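Local coordinates for protein cytosol aminopeptidase (Staphylococcus aureus subsp. aureus, PDB 3KZW) that probably removes N-terminal residues, typically leucine, from peptides as a manganese-dependent aminopeptidase of the hexameric cytosol (leucine) aminopeptidase family, at residues T39-I44 with R94-G99; Y160-Y165 with F206-P211; K233-D238 with L263-Y268; V361-A366 with V453-G458. All blocks are in the same frame, centred on the assembly; numbering follows the deposited sequence.

Contact 1: T39-I44 with R94-G99; sequences TLIIGI and RLITVG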
loop_
_atom_site.group_PDB
_atom_site.type_symbol
_atom_site.label_atom_id
_atom_site.label_comp_id
_atom_site.label_asym_id
_atom_site.label_seq_id
_atom_site.Cartn_x
_atom_site.Cartn_y
_atom_site.Cartn_z
ATOM N N THR A 39 58.463 -1.461 14.291
ATOM C CA THR A 39 57.084 -1.871 14.544
ATOM C C THR A 39 57.016 -3.392 14.720
ATOM O O THR A 39 57.656 -4.142 13.982
ATOM C CB THR A 39 56.138 -1.404 13.412
ATOM O OG1 THR A 39 56.422 -0.039 13.079
ATOM C CG2 THR A 39 54.681 -1.511 13.834
ATOM N N LEU A 40 56.227 -3.833 15.697
ATOM C CA LEU A 40 56.188 -5.230 16.112
ATOM C C LEU A 40 54.755 -5.722 16.314
ATOM O O LEU A 40 53.959 -5.060 16.980
ATOM C CB LEU A 40 56.971 -5.379 17.416
ATOM C CG LEU A 40 57.256 -6.770 17.974
ATOM C CD1 LEU A 40 58.333 -7.445 17.153
ATOM C CD2 LEU A 40 57.687 -6.666 19.424
ATOM N N ILE A 41 54.436 -6.887 15.745
ATOM C CA ILE A 41 53.097 -7.478 15.876
ATOM C C ILE A 41 53.136 -8.816 16.620
ATOM O O ILE A 41 53.850 -9.741 16.220
ATOM C CB ILE A 41 52.398 -7.673 14.502
ATOM C CG1 ILE A 41 52.330 -6.353 13.726
ATOM C CG2 ILE A 41 50.996 -8.260 14.691
ATOM C CD1 ILE A 41 52.037 -6.516 12.247
ATOM N N ILE A 42 52.359 -8.904 17.700
ATOM C CA ILE A 42 52.248 -10.123 18.504
ATOM C C ILE A 42 50.782 -10.453 18.776
ATOM O O ILE A 42 49.985 -9.563 19.071
ATOM C CB ILE A 42 52.992 -9.987 19.859
ATOM C CG1 ILE A 42 54.449 -9.557 19.644
ATOM C CG2 ILE A 42 52.920 -11.297 20.656
ATOM C CD1 ILE A 42 55.209 -9.239 20.918
ATOM N N GLY A 43 50.431 -11.731 18.664
ATOM C CA GLY A 43 49.103 -12.206 19.040
ATOM C C GLY A 43 49.058 -12.558 20.516
ATOM O O GLY A 43 49.976 -13.195 21.035
ATOM N N ILE A 44 47.989 -12.146 21.192
ATOM C CA ILE A 44 47.867 -12.353 22.635
ATOM C C ILE A 44 46.676 -13.247 22.996
ATOM O O ILE A 44 45.525 -12.884 22.743
ATOM C CB ILE A 44 47.802 -11.002 23.413
ATOM C CG1 ILE A 44 49.051 -10.139 23.147
ATOM C CG2 ILE A 44 47.595 -11.234 24.916
ATOM C CD1 ILE A 44 50.390 -10.771 23.536
ATOM N N ARG A 94 57.018 0.196 18.397
ATOM C CA ARG A 94 55.567 0.282 18.367
ATOM C C ARG A 94 55.023 -1.140 18.371
ATOM O O ARG A 94 55.164 -1.867 17.388
ATOM C CB ARG A 94 55.090 1.041 17.125
ATOM C CG ARG A 94 53.590 1.298 17.086
ATOM C CD ARG A 94 53.161 1.894 15.759
ATOM N NE ARG A 94 51.726 2.155 15.728
ATOM C CZ ARG A 94 51.072 2.688 14.701
ATOM N NH1 ARG A 94 51.717 3.029 13.593
ATOM N NH2 ARG A 94 49.763 2.878 14.782
ATOM N N LEU A 95 54.423 -1.538 19.488
ATOM C CA LEU A 95 53.851 -2.873 19.615
ATOM C C LEU A 95 52.382 -2.885 19.210
ATOM O O LEU A 95 51.592 -2.083 19.704
ATOM C CB LEU A 95 54.021 -3.401 21.043
ATOM C CG LEU A 95 53.469 -4.791 21.383
ATOM C CD1 LEU A 95 54.071 -5.862 20.490
ATOM C CD2 LEU A 95 53.705 -5.120 22.849
ATOM N N ILE A 96 52.036 -3.797 18.305
ATOM C CA ILE A 96 50.655 -3.994 17.880
ATOM C C ILE A 96 50.175 -5.374 18.320
ATOM O O ILE A 96 50.741 -6.402 17.938
ATOM C CB ILE A 96 50.480 -3.801 16.357
ATOM C CG1 ILE A 96 50.857 -2.370 15.960
ATOM C CG2 ILE A 96 49.036 -4.107 15.934
ATOM C CD1 ILE A 96 51.068 -2.168 14.478
ATOM N N THR A 97 49.125 -5.373 19.133
ATOM C CA THR A 97 48.583 -6.580 19.734
ATOM C C THR A 97 47.194 -6.877 19.182
ATOM O O THR A 97 46.353 -5.982 19.085
ATOM C CB THR A 97 48.555 -6.432 21.275
ATOM O OG1 THR A 97 49.815 -6.855 21.809
ATOM C CG2 THR A 97 47.437 -7.250 21.914
ATOM N N VAL A 98 46.974 -8.133 18.797
ATOM C CA VAL A 98 45.639 -8.616 18.447
ATOM C C VAL A 98 45.269 -9.806 19.337
ATOM O O VAL A 98 46.042 -10.754 19.473
ATOM C CB VAL A 98 45.502 -8.944 16.926
ATOM C CG1 VAL A 98 46.515 -9.993 16.479
ATOM C CG2 VAL A 98 44.080 -9.371 16.578
ATOM N N GLY A 99 44.096 -9.732 19.958
ATOM C CA GLY A 99 43.622 -10.780 20.857
ATOM C C GLY A 99 43.283 -12.075 20.143
ATOM O O GLY A 99 42.765 -12.062 19.022
HETATM O O HOH W 1 54.778 2.239 12.984
#
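Backbone bonds join Leu40, Ile42 and Ile44 to residues 94-98, making 39-44 and 94-99 parallel neighbours in the mixed sheet of the N-terminal domain. Leu40 is held at both ends: its N donates to Arg94 O at 2.8 Å, and its O accepts from Ile96 N at 2.7 Å. The pattern repeats one step on, where Ile96 O receives Ile42 N, but the next bond, Val98 N to Ile42 O, is weak at 3.3 Å. Ile44 N to Val98 O (2.9 Å) is sound again. Beside the first rungs, a water bridges Thr39 OG1 (2.8 Å) and Arg94 NH1, reaching the guanidinium at its edge and in plane; Arg94 NH2 has its salt bridge with Glu125.

Aliphatic side chains make most of the contacts on both faces. Helix 108-124 lies against Ile41, Ile96 and Val98; here Ile41 and Ile96 run side by side, pointing the same way, while Thr39 CG2, anti to the backbone N, meets Ile96 CD1 at 3.7 Å. On the other face Leu95 CD1 touches both Leu40 CD2 and Ile42 CD1 (3.6 Å from the latter). Farther along, Ile44 crosses Thr97 obliquely, CG1 lying 3.5 Å from Thr97 CG2.

Contact 2: Y160-Y165 with F206-P211; sequences YEFDHY and FSNMPP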
loop_
_atom_site.group_PDB
_atom_site.type_symbol
_atom_site.label_atom_id
_atom_site.label_comp_id
_atom_site.label_asym_id
_atom_site.label_seq_id
_atom_site.Cartn_x
_atom_site.Cartn_y
_atom_site.Cartn_z
ATOM N N TYR A 160 40.203 -5.084 1.199
ATOM C CA TYR A 160 39.632 -4.726 -0.095
ATOM C C TYR A 160 38.951 -3.360 -0.061
ATOM O O TYR A 160 38.286 -3.009 0.916
ATOM C CB TYR A 160 38.644 -5.807 -0.551
ATOM C CG TYR A 160 37.886 -5.487 -1.821
ATOM C CD1 TYR A 160 38.470 -5.680 -3.071
ATOM C CD2 TYR A 160 36.579 -5.001 -1.773
ATOM C CE1 TYR A 160 37.777 -5.390 -4.240
ATOM C CE2 TYR A 160 35.878 -4.706 -2.937
ATOM C CZ TYR A 160 36.483 -4.904 -4.165
ATOM O OH TYR A 160 35.794 -4.618 -5.318
ATOM N N GLU A 161 39.142 -2.592 -1.130
ATOM C CA GLU A 161 38.404 -1.348 -1.333
ATOM C C GLU A 161 38.167 -1.072 -2.813
ATOM O O GLU A 161 39.015 -1.377 -3.655
ATOM C CB GLU A 161 39.087 -0.158 -0.639
ATOM C CG GLU A 161 40.551 0.067 -1.006
ATOM C CD GLU A 161 41.204 1.190 -0.200
ATOM O OE1 GLU A 161 40.554 2.240 0.029
ATOM O OE2 GLU A 161 42.379 1.020 0.195
ATOM N N PHE A 162 36.997 -0.515 -3.118
ATOM C CA PHE A 162 36.626 -0.147 -4.482
ATOM C C PHE A 162 36.509 1.378 -4.583
ATOM O O PHE A 162 35.422 1.949 -4.448
ATOM C CB PHE A 162 35.314 -0.839 -4.880
ATOM C CG PHE A 162 35.030 -0.812 -6.357
ATOM C CD1 PHE A 162 35.587 -1.762 -7.202
ATOM C CD2 PHE A 162 34.193 0.158 -6.900
ATOM C CE1 PHE A 162 35.325 -1.743 -8.569
ATOM C CE2 PHE A 162 33.927 0.184 -8.266
ATOM C CZ PHE A 162 34.493 -0.767 -9.102
ATOM N N ASP A 163 37.649 2.030 -4.803
ATOM C CA ASP A 163 37.719 3.492 -4.834
ATOM C C ASP A 163 38.087 4.027 -6.221
ATOM O O ASP A 163 38.601 5.140 -6.355
ATOM C CB ASP A 163 38.690 4.009 -3.758
ATOM C CG ASP A 163 40.121 3.488 -3.939
ATOM O OD1 ASP A 163 40.324 2.470 -4.644
ATOM O OD2 ASP A 163 41.052 4.102 -3.362
ATOM N N HIS A 164 37.794 3.232 -7.245
ATOM C CA HIS A 164 38.177 3.540 -8.624
ATOM C C HIS A 164 37.426 4.733 -9.219
ATOM O O HIS A 164 37.909 5.375 -10.151
ATOM C CB HIS A 164 38.003 2.298 -9.507
ATOM C CG HIS A 164 38.889 1.153 -9.115
ATOM N ND1 HIS A 164 38.684 0.408 -7.971
ATOM C CD2 HIS A 164 39.989 0.630 -9.710
ATOM C CE1 HIS A 164 39.616 -0.523 -7.880
ATOM N NE2 HIS A 164 40.419 -0.412 -8.924
ATOM N N TYR A 165 36.251 5.028 -8.669
ATOM C CA TYR A 165 35.426 6.137 -9.149
ATOM C C TYR A 165 35.441 7.336 -8.199
ATOM O O TYR A 165 34.701 8.299 -8.389
ATOM C CB TYR A 165 33.998 5.659 -9.440
ATOM C CG TYR A 165 33.929 4.718 -10.621
ATOM C CD1 TYR A 165 33.807 5.212 -11.918
ATOM C CD2 TYR A 165 34.004 3.337 -10.445
ATOM C CE1 TYR A 165 33.757 4.356 -13.010
ATOM C CE2 TYR A 165 33.956 2.473 -11.530
ATOM C CZ TYR A 165 33.832 2.989 -12.809
ATOM O OH TYR A 165 33.780 2.142 -13.888
ATOM N N PHE A 206 33.925 -7.012 -10.269
ATOM C CA PHE A 206 32.866 -7.131 -11.265
ATOM C C PHE A 206 31.512 -6.731 -10.689
ATOM O O PHE A 206 30.720 -6.076 -11.359
ATOM C CB PHE A 206 32.795 -8.554 -11.828
ATOM C CG PHE A 206 33.869 -8.869 -12.832
ATOM C CD1 PHE A 206 34.017 -8.101 -13.984
ATOM C CD2 PHE A 206 34.722 -9.954 -12.637
ATOM C CE1 PHE A 206 35.010 -8.396 -14.918
ATOM C CE2 PHE A 206 35.716 -10.259 -13.564
ATOM C CZ PHE A 206 35.860 -9.477 -14.708
ATOM N N SER A 207 31.260 -7.126 -9.444
ATOM C CA SER A 207 29.991 -6.849 -8.783
ATOM C C SER A 207 29.814 -5.367 -8.452
ATOM O O SER A 207 28.730 -4.814 -8.626
ATOM C CB SER A 207 29.855 -7.696 -7.517
ATOM O OG SER A 207 29.946 -9.078 -7.815
ATOM N N ASN A 208 30.886 -4.731 -7.986
ATOM C CA ASN A 208 30.857 -3.317 -7.616
ATOM C C ASN A 208 30.778 -2.370 -8.811
ATOM O O ASN A 208 30.401 -1.209 -8.663
ATOM C CB ASN A 208 32.067 -2.962 -6.747
ATOM C CG ASN A 208 31.812 -3.187 -5.270
ATOM O OD1 ASN A 208 30.757 -2.821 -4.744
ATOM N ND2 ASN A 208 32.788 -3.777 -4.585
ATOM N N MET A 209 31.137 -2.876 -9.987
ATOM C CA MET A 209 31.139 -2.100 -11.220
ATOM C C MET A 209 29.750 -1.533 -11.518
ATOM O O MET A 209 28.761 -2.263 -11.423
ATOM C CB MET A 209 31.592 -2.983 -12.381
ATOM C CG MET A 209 32.377 -2.249 -13.444
ATOM S SD MET A 209 34.104 -2.046 -12.976
ATOM C CE MET A 209 34.734 -3.693 -13.371
ATOM N N PRO A 210 29.671 -0.229 -11.866
ATOM C CA PRO A 210 28.397 0.407 -12.215
ATOM C C PRO A 210 27.776 -0.226 -13.457
ATOM O O PRO A 210 28.502 -0.563 -14.394
ATOM C CB PRO A 210 28.792 1.857 -12.513
ATOM C CG PRO A 210 30.110 2.049 -11.880
ATOM C CD PRO A 210 30.791 0.725 -11.936
ATOM N N PRO A 211 26.438 -0.390 -13.468
ATOM C CA PRO A 211 25.732 -1.068 -14.561
ATOM C C PRO A 211 25.810 -0.342 -15.908
ATOM O O PRO A 211 25.662 -0.973 -16.951
ATOM C CB PRO A 211 24.285 -1.125 -14.068
ATOM C CG PRO A 211 24.173 -0.035 -13.080
ATOM C CD PRO A 211 25.509 0.055 -12.414
#
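The phenolic oxygen of Tyr160 is gripped twice: Asn208 ND2 donates to OH at 3.2 Å with an N-H...O angle of 159°, and Asp205, one helical turn before Asn208, is a second hydrogen-bond partner. Ring and amide lie nearly coplanar, 11° apart, with ND2 at the ring edge and in its plane. The aliphatic part of the same asparagine serves Phe162. Asn208 CB stands over the centre of that ring, 3.6 Å from its centroid, in a CH-pi contact, while His164 ND1 lies over the opposite face toward the rim. Phe162 reaches the helix end because CG is anti to its backbone N (chi1 -165°). At the ring's edge Met209 SD makes a Met-aromatic contact, 4.1 Å from Phe162 CZ. Tyr165 continues the row: Pro210 CG lies over one face of its ring, offset toward the rim, Pro210 CD approaches Tyr165 CE2 to 3.6 Å, and Phe162 CE2 meets the tyrosine's edge in plane. Lys304 NZ bonds to Asn208 O at the end of the helix. Ile449 of a neighbouring subunit packs on Phe162, Tyr165 and Pro210, and Thr358 of that subunit bonds to Tyr165 O. A loop bearing three aromatic residues thus packs against the C-terminal end of helix 188-208 and the residues after it, joining N-terminal and catalytic family regions at a subunit interface of the hexamer.

Contact 3: K233-D238 with L263-Y268; sequences KVDVKD and LVTITY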
loop_
_atom_site.group_PDB
_atom_site.type_symbol
_atom_site.label_atom_id
_atom_site.label_comp_id
_atom_site.label_asym_id
_atom_site.label_seq_id
_atom_site.Cartn_x
_atom_site.Cartn_y
_atom_site.Cartn_z
ATOM N N LYS A 233 40.512 -21.112 -21.209
ATOM C CA LYS A 233 39.941 -20.733 -22.502
ATOM C C LYS A 233 38.582 -20.070 -22.314
ATOM O O LYS A 233 37.787 -20.495 -21.475
ATOM C CB LYS A 233 39.798 -21.957 -23.416
ATOM C CG LYS A 233 41.080 -22.763 -23.629
ATOM C CD LYS A 233 42.037 -22.079 -24.610
ATOM C CE LYS A 233 43.412 -22.747 -24.613
ATOM N NZ LYS A 233 44.185 -22.449 -23.366
ATOM N N VAL A 234 38.322 -19.026 -23.096
ATOM C CA VAL A 234 37.057 -18.297 -23.018
ATOM C C VAL A 234 36.420 -18.172 -24.401
ATOM O O VAL A 234 37.063 -17.715 -25.349
ATOM C CB VAL A 234 37.232 -16.886 -22.390
ATOM C CG1 VAL A 234 35.889 -16.173 -22.271
ATOM C CG2 VAL A 234 37.900 -16.976 -21.023
ATOM N N ASP A 235 35.159 -18.593 -24.504
ATOM C CA ASP A 235 34.373 -18.433 -25.724
ATOM C C ASP A 235 33.177 -17.530 -25.462
ATOM O O ASP A 235 32.440 -17.732 -24.498
ATOM C CB ASP A 235 33.900 -19.789 -26.256
ATOM C CG ASP A 235 33.111 -19.667 -27.556
ATOM O OD1 ASP A 235 33.736 -19.433 -28.616
ATOM O OD2 ASP A 235 31.868 -19.811 -27.517
ATOM N N VAL A 236 32.992 -16.535 -26.326
ATOM C CA VAL A 236 31.883 -15.591 -26.201
ATOM C C VAL A 236 30.898 -15.755 -27.353
ATOM O O VAL A 236 31.273 -15.720 -28.527
ATOM C CB VAL A 236 32.371 -14.119 -26.106
ATOM C CG1 VAL A 236 31.191 -13.149 -26.112
ATOM C CG2 VAL A 236 33.203 -13.916 -24.855
ATOM N N LYS A 237 29.634 -15.937 -26.991
ATOM C CA LYS A 237 28.554 -16.108 -27.945
ATOM C C LYS A 237 27.768 -14.800 -28.031
ATOM O O LYS A 237 27.061 -14.435 -27.086
ATOM C CB LYS A 237 27.657 -17.253 -27.475
ATOM C CG LYS A 237 27.001 -18.046 -28.579
ATOM C CD LYS A 237 26.654 -19.457 -28.109
ATOM C CE LYS A 237 27.867 -20.375 -28.149
ATOM N NZ LYS A 237 27.500 -21.769 -27.814
ATOM N N ASP A 238 27.906 -14.088 -29.151
ATOM C CA ASP A 238 27.243 -12.791 -29.316
ATOM C C ASP A 238 25.750 -12.930 -29.623
ATOM O O ASP A 238 25.246 -14.039 -29.801
ATOM C CB ASP A 238 27.971 -11.900 -30.342
ATOM C CG ASP A 238 27.794 -12.365 -31.787
ATOM O OD1 ASP A 238 27.124 -13.386 -32.040
ATOM O OD2 ASP A 238 28.337 -11.689 -32.688
ATOM N N LEU A 263 26.463 -15.028 -24.002
ATOM C CA LEU A 263 26.748 -16.276 -23.299
ATOM C C LEU A 263 28.250 -16.509 -23.277
ATOM O O LEU A 263 28.893 -16.560 -24.328
ATOM C CB LEU A 263 26.032 -17.468 -23.939
ATOM C CG LEU A 263 26.101 -18.763 -23.118
ATOM C CD1 LEU A 263 24.911 -18.881 -22.180
ATOM C CD2 LEU A 263 26.176 -19.970 -24.023
ATOM N N VAL A 264 28.800 -16.645 -22.074
ATOM C CA VAL A 264 30.237 -16.828 -21.892
ATOM C C VAL A 264 30.537 -18.253 -21.436
ATOM O O VAL A 264 30.020 -18.706 -20.412
ATOM C CB VAL A 264 30.823 -15.804 -20.884
ATOM C CG1 VAL A 264 32.337 -15.937 -20.793
ATOM C CG2 VAL A 264 30.444 -14.387 -21.279
ATOM N N THR A 265 31.359 -18.953 -22.213
ATOM C CA THR A 265 31.806 -20.300 -21.863
ATOM C C THR A 265 33.268 -20.247 -21.431
ATOM O O THR A 265 34.122 -19.734 -22.156
ATOM C CB THR A 265 31.634 -21.292 -23.039
ATOM O OG1 THR A 265 30.320 -21.159 -23.594
ATOM C CG2 THR A 265 31.828 -22.723 -22.573
ATOM N N ILE A 266 33.538 -20.771 -20.239
ATOM C CA ILE A 266 34.880 -20.780 -19.667
ATOM C C ILE A 266 35.308 -22.218 -19.396
ATOM O O ILE A 266 34.677 -22.915 -18.604
ATOM C CB ILE A 266 34.930 -19.969 -18.346
ATOM C CG1 ILE A 266 34.467 -18.528 -18.573
ATOM C CG2 ILE A 266 36.331 -19.987 -17.749
ATOM C CD1 ILE A 266 34.099 -17.789 -17.299
ATOM N N THR A 267 36.372 -22.665 -20.055
ATOM C CA THR A 267 36.876 -24.025 -19.841
ATOM C C THR A 267 38.256 -24.036 -19.192
ATOM O O THR A 267 39.147 -23.275 -19.577
ATOM C CB THR A 267 36.900 -24.865 -21.143
ATOM O OG1 THR A 267 37.640 -24.171 -22.151
ATOM C CG2 THR A 267 35.489 -25.129 -21.648
ATOM N N TYR A 268 38.414 -24.900 -18.193
ATOM C CA TYR A 268 39.697 -25.127 -17.548
ATOM C C TYR A 268 39.933 -26.627 -17.414
ATOM O O TYR A 268 39.185 -27.317 -16.723
ATOM C CB TYR A 268 39.747 -24.439 -16.180
ATOM C CG TYR A 268 40.875 -24.904 -15.283
ATOM C CD1 TYR A 268 42.192 -24.516 -15.522
ATOM C CD2 TYR A 268 40.622 -25.733 -14.192
ATOM C CE1 TYR A 268 43.231 -24.947 -14.698
ATOM C CE2 TYR A 268 41.651 -26.168 -13.362
ATOM C CZ TYR A 268 42.952 -25.770 -13.619
ATOM O OH TYR A 268 43.973 -26.198 -12.800
HETATM O O HOH W 2 29.959 -19.329 -25.574
#
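Lys237 and Leu263 lie side by side and point the same way from neighbouring strands, with Lys237 CB 3.9 Å from Leu263 CB. Farther out, Lys237 CD comes near Leu263 CD2. The lysine chain bends at chi3 (-81°), about the bond to the CD that touches Leu263, and NZ has weak polar contacts with Tyr378 and Glu245. On the same face, Thr267 turns OG1 between its backbone N and carbonyl carbon (chi1 54°), which sets the hydroxyl oxygen 3.3 Å from Lys233 CB; the lysine then leads its ammonium away from the pair, to a weak hydrogen bond with Lys231 O. Between these two pairs, Asp235 and Thr265 share a water, which donates to Asp235 OD2 at 2.8 Å and lies 2.7 Å from Thr265 OG1. Asp235 O is also near this water, which has more acceptors around it than protons to give, so the bonds probably compete.

The opposite face is apolar. Val234 CG1 crosses over toward Val264 CG1 at 3.9 Å, and helix 216-226 covers Val234, Val236 and Val264; Ile266 also meets helix 308-322. The backbones form an antiparallel pair in the mixed sheet of the catalytic domain. Asp235 and Thr265 exchange two nearly straight bonds (both 173°), flanked by the hydrogen-bonded pairs Lys233-Thr267 and Lys237-Leu263, of which Leu263 N to Lys237 O is the longest at 3.2 Å.

Strand 233-237 therefore divides its chemistry: valines face the helical layer, whereas the lysine and aspartate side chains start from the other face, where water and polar groups meet the charged ends of Asp235 and Lys237.

Contact 4: V361-A366 with V453-G458; sequences VMNTDA and VNHTNG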
loop_
_atom_site.group_PDB
_atom_site.type_symbol
_atom_site.label_atom_id
_atom_site.label_comp_id
_atom_site.label_asym_id
_atom_site.label_seq_id
_atom_site.Cartn_x
_atom_site.Cartn_y
_atom_site.Cartn_z
ATOM N N VAL A 361 5.756 -16.712 -19.711
ATOM C CA VAL A 361 6.293 -15.765 -18.745
ATOM C C VAL A 361 5.143 -14.991 -18.114
ATOM O O VAL A 361 4.442 -14.250 -18.798
ATOM C CB VAL A 361 7.313 -14.795 -19.394
ATOM C CG1 VAL A 361 7.770 -13.736 -18.398
ATOM C CG2 VAL A 361 8.514 -15.563 -19.935
ATOM N N MET A 362 4.945 -15.180 -16.811
ATOM C CA MET A 362 3.885 -14.479 -16.082
ATOM C C MET A 362 4.417 -13.356 -15.189
ATOM O O MET A 362 3.649 -12.519 -14.709
ATOM C CB MET A 362 3.051 -15.466 -15.263
ATOM C CG MET A 362 2.190 -16.403 -16.105
ATOM S SD MET A 362 1.070 -15.564 -17.258
ATOM C CE MET A 362 -0.196 -14.954 -16.139
ATOM N N ASN A 363 5.732 -13.349 -14.979
ATOM C CA ASN A 363 6.404 -12.344 -14.167
ATOM C C ASN A 363 7.798 -12.097 -14.736
ATOM O O ASN A 363 8.656 -12.983 -14.705
ATOM C CB ASN A 363 6.473 -12.817 -12.709
ATOM C CG ASN A 363 7.092 -11.789 -11.764
ATOM O OD1 ASN A 363 7.523 -10.709 -12.168
ATOM N ND2 ASN A 363 7.138 -12.137 -10.485
ATOM N N THR A 364 8.015 -10.895 -15.265
ATOM C CA THR A 364 9.291 -10.549 -15.898
ATOM C C THR A 364 10.411 -10.302 -14.882
ATOM O O THR A 364 11.585 -10.233 -15.251
ATOM C CB THR A 364 9.164 -9.330 -16.847
ATOM O OG1 THR A 364 8.706 -8.190 -16.111
ATOM C CG2 THR A 364 8.195 -9.627 -17.990
ATOM N N ASP A 365 10.045 -10.175 -13.609
ATOM C CA ASP A 365 11.022 -10.024 -12.534
ATOM C C ASP A 365 11.577 -11.386 -12.100
ATOM O O ASP A 365 12.543 -11.463 -11.336
ATOM C CB ASP A 365 10.411 -9.268 -11.348
ATOM C CG ASP A 365 11.463 -8.706 -10.397
ATOM O OD1 ASP A 365 12.671 -8.730 -10.735
ATOM O OD2 ASP A 365 11.079 -8.238 -9.303
ATOM N N ALA A 366 10.959 -12.455 -12.595
ATOM C CA ALA A 366 11.496 -13.801 -12.445
ATOM C C ALA A 366 12.377 -14.134 -13.654
ATOM O O ALA A 366 12.196 -15.164 -14.311
ATOM C CB ALA A 366 10.368 -14.807 -12.293
ATOM N N VAL A 453 5.631 -22.760 -16.877
ATOM C CA VAL A 453 5.351 -21.396 -16.434
ATOM C C VAL A 453 6.470 -20.956 -15.480
ATOM O O VAL A 453 7.011 -21.782 -14.736
ATOM C CB VAL A 453 3.932 -21.274 -15.795
ATOM C CG1 VAL A 453 3.853 -21.982 -14.438
ATOM C CG2 VAL A 453 3.509 -19.820 -15.676
ATOM N N ASN A 454 6.831 -19.675 -15.517
ATOM C CA ASN A 454 7.989 -19.195 -14.758
ATOM C C ASN A 454 7.662 -18.611 -13.380
ATOM O O ASN A 454 8.564 -18.195 -12.648
ATOM C CB ASN A 454 8.824 -18.204 -15.591
ATOM C CG ASN A 454 8.307 -16.773 -15.515
ATOM O OD1 ASN A 454 7.101 -16.524 -15.566
ATOM N ND2 ASN A 454 9.229 -15.823 -15.403
ATOM N N HIS A 455 6.381 -18.585 -13.025
ATOM C CA HIS A 455 5.956 -17.951 -11.779
ATOM C C HIS A 455 4.676 -18.554 -11.213
ATOM O O HIS A 455 3.757 -18.902 -11.957
ATOM C CB HIS A 455 5.774 -16.445 -11.994
ATOM C CG HIS A 455 5.598 -15.662 -10.729
ATOM N ND1 HIS A 455 4.410 -15.046 -10.395
ATOM C CD2 HIS A 455 6.464 -15.380 -9.724
ATOM C CE1 HIS A 455 4.550 -14.423 -9.236
ATOM N NE2 HIS A 455 5.786 -14.613 -8.807
ATOM N N THR A 456 4.634 -18.671 -9.889
ATOM C CA THR A 456 3.434 -19.092 -9.173
ATOM C C THR A 456 2.945 -17.962 -8.268
ATOM O O THR A 456 3.750 -17.202 -7.710
ATOM C CB THR A 456 3.680 -20.376 -8.329
ATOM O OG1 THR A 456 2.475 -20.748 -7.648
ATOM C CG2 THR A 456 4.809 -20.173 -7.301
ATOM N N ASN A 457 1.629 -17.849 -8.127
ATOM C CA ASN A 457 1.056 -16.891 -7.187
ATOM C C ASN A 457 0.961 -17.466 -5.777
ATOM O O ASN A 457 0.697 -16.737 -4.814
ATOM C CB ASN A 457 -0.302 -16.395 -7.677
ATOM C CG ASN A 457 -0.179 -15.438 -8.854
ATOM O OD1 ASN A 457 0.519 -14.420 -8.776
ATOM N ND2 ASN A 457 -0.864 -15.758 -9.951
ATOM N N GLY A 458 1.190 -18.774 -5.663
ATOM C CA GLY A 458 1.235 -19.445 -4.371
ATOM C C GLY A 458 2.526 -19.157 -3.630
ATOM O O GLY A 458 3.400 -18.444 -4.135
#
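Hydrogen bonds from one side-chain amide, that of Asn454, do most of the joining. Its OD1 accepts from Met362 N at 2.8 Å, the donor tilted from the carbonyl plane. Its ND2 donates to Asn363 O (3.0 Å, near the amide plane) and, at a more bent 136°, to Ala366 O at 3.2 Å. Asn363 O also takes Ala366 N from its opposite face, in the type I turn 363-366. Within the turn, Asn363 OD1 accepts from Asp365 N, an Asx turn.

Ring contacts follow from Asn363, whose CG is anti to the backbone N (chi1 -177°). Its CB makes a CH-pi contact over the His455 ring, 3.8 Å from the centroid, and ND2 stands above the same face toward the rim, the amide almost perpendicular (89°) to the ring.

The main apolar contact is Met362 CG against Val453 CG2 at 3.7 Å; Ala301 of a neighbouring subunit packs on Met362.

The turn opens the NTDAEGR signature of the family, which supplies metal ligands in relatives. Here Asp365 makes a salt bridge with Lys295. Because Asn454 binds Met362 N, Asn363 O and Ala366 O, it probably helps hold the turn's path without engaging the Asp365 side chain.

In the fold
Contact 1 lies in the N-terminal domain, its centre 56 Å from that of contact 4, on opposite sides of the chain's centre. Contact 2 falls between these extremes, 32 Å from each by centres, and draws on both family regions. Its nearest atoms are about 9 Å from contact 3, the edge pairing of the catalytic sheet, and the Asn208 side chain is about 12 Å from a bound sodium ion. Contact 4 holds the signature turn probably near the catalytic metal site. The subunits link two of them: Tyr165 of contact 2 bonds to Thr358 of a neighbouring subunit, on the strand leading into 361-366 there. Contact 3 touches no other chain.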